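Local coordinates for Sodium/sialic acid symporter SiaT (PDB 5NV9), which uses the sodium gradient to carry the sialic acid N-acetylneuraminic acid into the bacterial cell, two sodium ions accompanying each sugar, at residues A[438-450]-A[459-471]. Sequence-based numbering, arbitrary orientation.
Sequences VGIIVSIIAVLAA and FFYGVIGSMSVVI
S443 OG donates a hydrogen bond of 2.6 Å to G465 O. It is the one direct hydrogen bond between 438-450 and 459-471. The hydroxyl meets the carbonyl from the side, at a C=O...O angle of 112° and somewhat tilted from the carbonyl plane. It is carried there by a first torsion that puts OG opposite the backbone N of S443 (chi1 -164°). G465 O also takes V469 N of its own helix, a weak bond at 3.5 Å. Next to this bond V469 CG2 presses on S443 CB at 3.5 Å, which is tight, and also meets G439 O. The segments are neighbouring transmembrane helices of a LeuT-fold symporter, joined by a short connection and nearly antiparallel at 148°. The segment axes approach to 7.6 Å, which the small residues G439, S443, A446 and G465 allow. G439 lies with its CA 4.0 Å from V469 CA, and V447 CG1 rests on G465 CA. S468 turns its hydroxyl back to I464 O, which also accepts S468 N from the opposite face. S468 CB lies against S443 CA at 3.6 Å. I464 spreads two branches over the alanines: CG2 meets A446 CB and CD1 meets A450 CB. Helix 415-427 packs on S443 through P417. At the far end a water in the plane of the Y461 ring is hydrogen-bonded to Y461 OH (water O to OH 2.7 Å) and can also donate to A450 O.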
loop_
_atom_site.group_PDB
_atom_site.type_symbol
_atom_site.label_atom_id
_atom_site.label_comp_id
_atom_site.label_asym_id
_atom_site.label_seq_id
_atom_site.Cartn_x
_atom_site.Cartn_y
_atom_site.Cartn_z
ATOM N N VAL A 438 1.393 18.463 21.696
ATOM C CA VAL A 438 1.413 17.603 22.905
ATOM C C VAL A 438 1.015 16.160 22.556
ATOM O O VAL A 438 1.676 15.207 22.962
ATOM C CB VAL A 438 0.488 18.160 24.005
ATOM C CG1 VAL A 438 0.423 17.165 25.155
ATOM C CG2 VAL A 438 0.999 19.514 24.434
ATOM N N GLY A 439 -0.066 16.015 21.790
ATOM C CA GLY A 439 -0.431 14.735 21.164
ATOM C C GLY A 439 0.665 13.982 20.400
ATOM O O GLY A 439 0.887 12.791 20.632
ATOM N N ILE A 440 1.397 14.641 19.524
ATOM C CA ILE A 440 2.521 13.979 18.869
ATOM C C ILE A 440 3.542 13.438 19.900
ATOM O O ILE A 440 4.052 12.314 19.809
ATOM C CB ILE A 440 3.195 14.914 17.858
ATOM C CG1 ILE A 440 2.238 15.222 16.685
ATOM C CG2 ILE A 440 4.482 14.320 17.321
ATOM C CD1 ILE A 440 2.548 16.499 15.941
ATOM N N ILE A 441 3.882 14.265 20.857
ATOM C CA ILE A 441 4.946 13.916 21.782
ATOM C C ILE A 441 4.564 12.688 22.607
ATOM O O ILE A 441 5.354 11.730 22.713
ATOM C CB ILE A 441 5.286 15.122 22.662
ATOM C CG1 ILE A 441 6.047 16.137 21.811
ATOM C CG2 ILE A 441 6.064 14.708 23.890
ATOM C CD1 ILE A 441 6.018 17.530 22.354
ATOM N N VAL A 442 3.354 12.734 23.161
ATOM C CA VAL A 442 2.760 11.625 23.914
ATOM C C VAL A 442 2.684 10.335 23.090
ATOM O O VAL A 442 3.093 9.250 23.573
ATOM C CB VAL A 442 1.339 11.970 24.346
ATOM C CG1 VAL A 442 0.632 10.709 24.868
ATOM C CG2 VAL A 442 1.391 13.035 25.453
ATOM N N SER A 443 2.161 10.480 21.869
ATOM C CA SER A 443 2.087 9.389 20.888
ATOM C C SER A 443 3.453 8.746 20.669
ATOM O O SER A 443 3.588 7.528 20.776
ATOM C CB SER A 443 1.533 9.904 19.555
ATOM O OG SER A 443 1.126 8.808 18.761
ATOM N N ILE A 444 4.487 9.549 20.427
ATOM C CA ILE A 444 5.785 8.991 20.093
ATOM C C ILE A 444 6.358 8.141 21.218
ATOM O O ILE A 444 6.861 7.030 20.997
ATOM C CB ILE A 444 6.777 10.072 19.656
ATOM C CG1 ILE A 444 6.445 10.519 18.211
ATOM C CG2 ILE A 444 8.216 9.572 19.760
ATOM C CD1 ILE A 444 7.181 11.788 17.844
ATOM N N ILE A 445 6.259 8.676 22.426
ATOM C CA ILE A 445 6.718 8.009 23.593
ATOM C C ILE A 445 5.957 6.703 23.843
ATOM O O ILE A 445 6.539 5.681 24.300
ATOM C CB ILE A 445 6.550 8.949 24.814
ATOM C CG1 ILE A 445 7.562 10.080 24.777
ATOM C CG2 ILE A 445 6.716 8.177 26.091
ATOM C CD1 ILE A 445 7.347 11.134 25.863
ATOM N N ALA A 446 4.651 6.751 23.613
ATOM C CA ALA A 446 3.819 5.620 23.882
ATOM C C ALA A 446 4.129 4.490 22.914
ATOM O O ALA A 446 4.203 3.338 23.358
ATOM C CB ALA A 446 2.346 5.988 23.793
ATOM N N VAL A 447 4.309 4.829 21.634
ATOM C CA VAL A 447 4.620 3.822 20.626
ATOM C C VAL A 447 6.008 3.230 20.817
ATOM O O VAL A 447 6.168 2.018 20.604
ATOM C CB VAL A 447 4.404 4.275 19.138
ATOM C CG1 VAL A 447 3.005 4.827 18.991
ATOM C CG2 VAL A 447 5.408 5.315 18.651
ATOM N N LEU A 448 6.997 4.040 21.199
ATOM C CA LEU A 448 8.360 3.506 21.418
ATOM C C LEU A 448 8.307 2.560 22.635
ATOM O O LEU A 448 8.897 1.473 22.607
ATOM C CB LEU A 448 9.400 4.609 21.692
ATOM C CG LEU A 448 9.680 5.617 20.598
ATOM C CD1 LEU A 448 10.446 6.796 21.211
ATOM C CD2 LEU A 448 10.426 4.925 19.443
ATOM N N ALA A 449 7.613 2.980 23.705
ATOM C CA ALA A 449 7.332 2.055 24.850
ATOM C C ALA A 449 6.704 0.710 24.404
ATOM O O ALA A 449 7.181 -0.378 24.836
ATOM C CB ALA A 449 6.440 2.723 25.873
ATOM N N ALA A 450 5.659 0.773 23.557
ATOM C CA ALA A 450 4.939 -0.439 23.060
ATOM C C ALA A 450 5.865 -1.378 22.316
ATOM O O ALA A 450 5.896 -2.576 22.594
ATOM C CB ALA A 450 3.782 -0.076 22.133
ATOM N N PHE A 459 -0.171 -5.289 16.082
ATOM C CA PHE A 459 -1.455 -4.663 15.770
ATOM C C PHE A 459 -1.840 -3.516 16.706
ATOM O O PHE A 459 -2.664 -2.671 16.336
ATOM C CB PHE A 459 -2.615 -5.665 15.697
ATOM C CG PHE A 459 -2.701 -6.401 14.384
ATOM C CD1 PHE A 459 -2.940 -5.728 13.193
ATOM C CD2 PHE A 459 -2.504 -7.795 14.345
ATOM C CE1 PHE A 459 -3.038 -6.418 11.976
ATOM C CE2 PHE A 459 -2.623 -8.492 13.152
ATOM C CZ PHE A 459 -2.871 -7.798 11.961
ATOM N N PHE A 460 -1.244 -3.482 17.886
ATOM C CA PHE A 460 -1.523 -2.427 18.833
ATOM C C PHE A 460 -0.777 -1.118 18.581
ATOM O O PHE A 460 -1.153 -0.113 19.152
ATOM C CB PHE A 460 -1.236 -2.931 20.223
ATOM C CG PHE A 460 -2.300 -3.863 20.742
ATOM C CD1 PHE A 460 -3.585 -3.441 20.856
ATOM C CD2 PHE A 460 -2.001 -5.189 21.080
ATOM C CE1 PHE A 460 -4.607 -4.302 21.306
ATOM C CE2 PHE A 460 -2.984 -6.024 21.559
ATOM C CZ PHE A 460 -4.296 -5.589 21.669
ATOM N N TYR A 461 0.313 -1.154 17.805
ATOM C CA TYR A 461 1.144 0.007 17.604
ATOM C C TYR A 461 0.359 1.160 16.982
ATOM O O TYR A 461 0.494 2.295 17.445
ATOM C CB TYR A 461 2.383 -0.268 16.758
ATOM C CG TYR A 461 3.324 -1.365 17.241
ATOM C CD1 TYR A 461 3.321 -1.813 18.534
ATOM C CD2 TYR A 461 4.237 -1.917 16.380
ATOM C CE1 TYR A 461 4.183 -2.807 18.958
ATOM C CE2 TYR A 461 5.076 -2.939 16.784
ATOM C CZ TYR A 461 5.038 -3.354 18.075
ATOM O OH TYR A 461 5.842 -4.331 18.494
ATOM N N GLY A 462 -0.469 0.862 15.981
ATOM C CA GLY A 462 -1.248 1.891 15.272
ATOM C C GLY A 462 -2.328 2.515 16.138
ATOM O O GLY A 462 -2.498 3.731 16.133
ATOM N N VAL A 463 -3.040 1.677 16.891
ATOM C CA VAL A 463 -4.152 2.079 17.749
ATOM C C VAL A 463 -3.621 3.028 18.863
ATOM O O VAL A 463 -4.176 4.091 19.140
ATOM C CB VAL A 463 -4.801 0.830 18.448
ATOM C CG1 VAL A 463 -6.101 1.234 19.134
ATOM C CG2 VAL A 463 -5.080 -0.293 17.452
ATOM N N ILE A 464 -2.493 2.625 19.459
ATOM C CA ILE A 464 -1.841 3.348 20.557
ATOM C C ILE A 464 -1.399 4.699 20.027
ATOM O O ILE A 464 -1.642 5.719 20.650
ATOM C CB ILE A 464 -0.634 2.541 21.135
ATOM C CG1 ILE A 464 -1.162 1.469 22.136
ATOM C CG2 ILE A 464 0.382 3.444 21.830
ATOM C CD1 ILE A 464 -0.210 0.354 22.484
ATOM N N GLY A 465 -0.708 4.675 18.899
ATOM C CA GLY A 465 -0.230 5.885 18.280
ATOM C C GLY A 465 -1.373 6.837 17.967
ATOM O O GLY A 465 -1.328 8.008 18.329
ATOM N N SER A 466 -2.402 6.322 17.311
ATOM C CA SER A 466 -3.558 7.132 16.950
ATOM C C SER A 466 -4.278 7.680 18.157
ATOM O O SER A 466 -4.501 8.882 18.245
ATOM C CB SER A 466 -4.543 6.332 16.083
ATOM O OG SER A 466 -4.035 6.264 14.757
HETATM N N MSE A 467 -4.675 6.792 19.055
HETATM C CA MSE A 467 -5.526 7.198 20.195
HETATM C C MSE A 467 -4.782 8.104 21.191
HETATM O O MSE A 467 -5.412 8.876 21.901
HETATM C CB MSE A 467 -6.161 5.992 20.854
HETATM C CG MSE A 467 -7.193 5.320 19.952
HETATM SE SE MSE A 467 -8.553 6.600 19.259
HETATM C CE MSE A 467 -9.096 7.330 21.007
ATOM N N SER A 468 -3.446 8.022 21.231
ATOM C CA SER A 468 -2.637 8.885 22.069
ATOM C C SER A 468 -2.725 10.366 21.596
ATOM O O SER A 468 -2.802 11.304 22.395
ATOM C CB SER A 468 -1.162 8.470 22.028
ATOM O OG SER A 468 -0.849 7.334 22.818
ATOM N N VAL A 469 -2.661 10.586 20.275
ATOM C CA VAL A 469 -2.824 11.902 19.721
ATOM C C VAL A 469 -4.244 12.421 20.041
ATOM O O VAL A 469 -4.415 13.573 20.508
ATOM C CB VAL A 469 -2.504 11.937 18.182
ATOM C CG1 VAL A 469 -2.729 13.331 17.639
ATOM C CG2 VAL A 469 -1.049 11.593 17.915
ATOM N N VAL A 470 -5.257 11.589 19.808
ATOM C CA VAL A 470 -6.644 11.985 20.010
ATOM C C VAL A 470 -6.879 12.368 21.475
ATOM O O VAL A 470 -7.425 13.450 21.789
ATOM C CB VAL A 470 -7.648 10.923 19.519
ATOM C CG1 VAL A 470 -9.089 11.258 19.927
ATOM C CG2 VAL A 470 -7.632 10.805 18.005
ATOM N N ILE A 471 -6.481 11.503 22.383
ATOM C CA ILE A 471 -6.732 11.744 23.785
ATOM C C ILE A 471 -5.892 12.930 24.325
ATOM O O ILE A 471 -6.446 13.871 24.876
ATOM C CB ILE A 471 -6.570 10.442 24.607
ATOM C CG1 ILE A 471 -7.618 9.405 24.178
ATOM C CG2 ILE A 471 -6.701 10.720 26.081
ATOM C CD1 ILE A 471 -7.228 7.997 24.618
HETATM O O HOH W 1 5.852 -5.147 21.079
#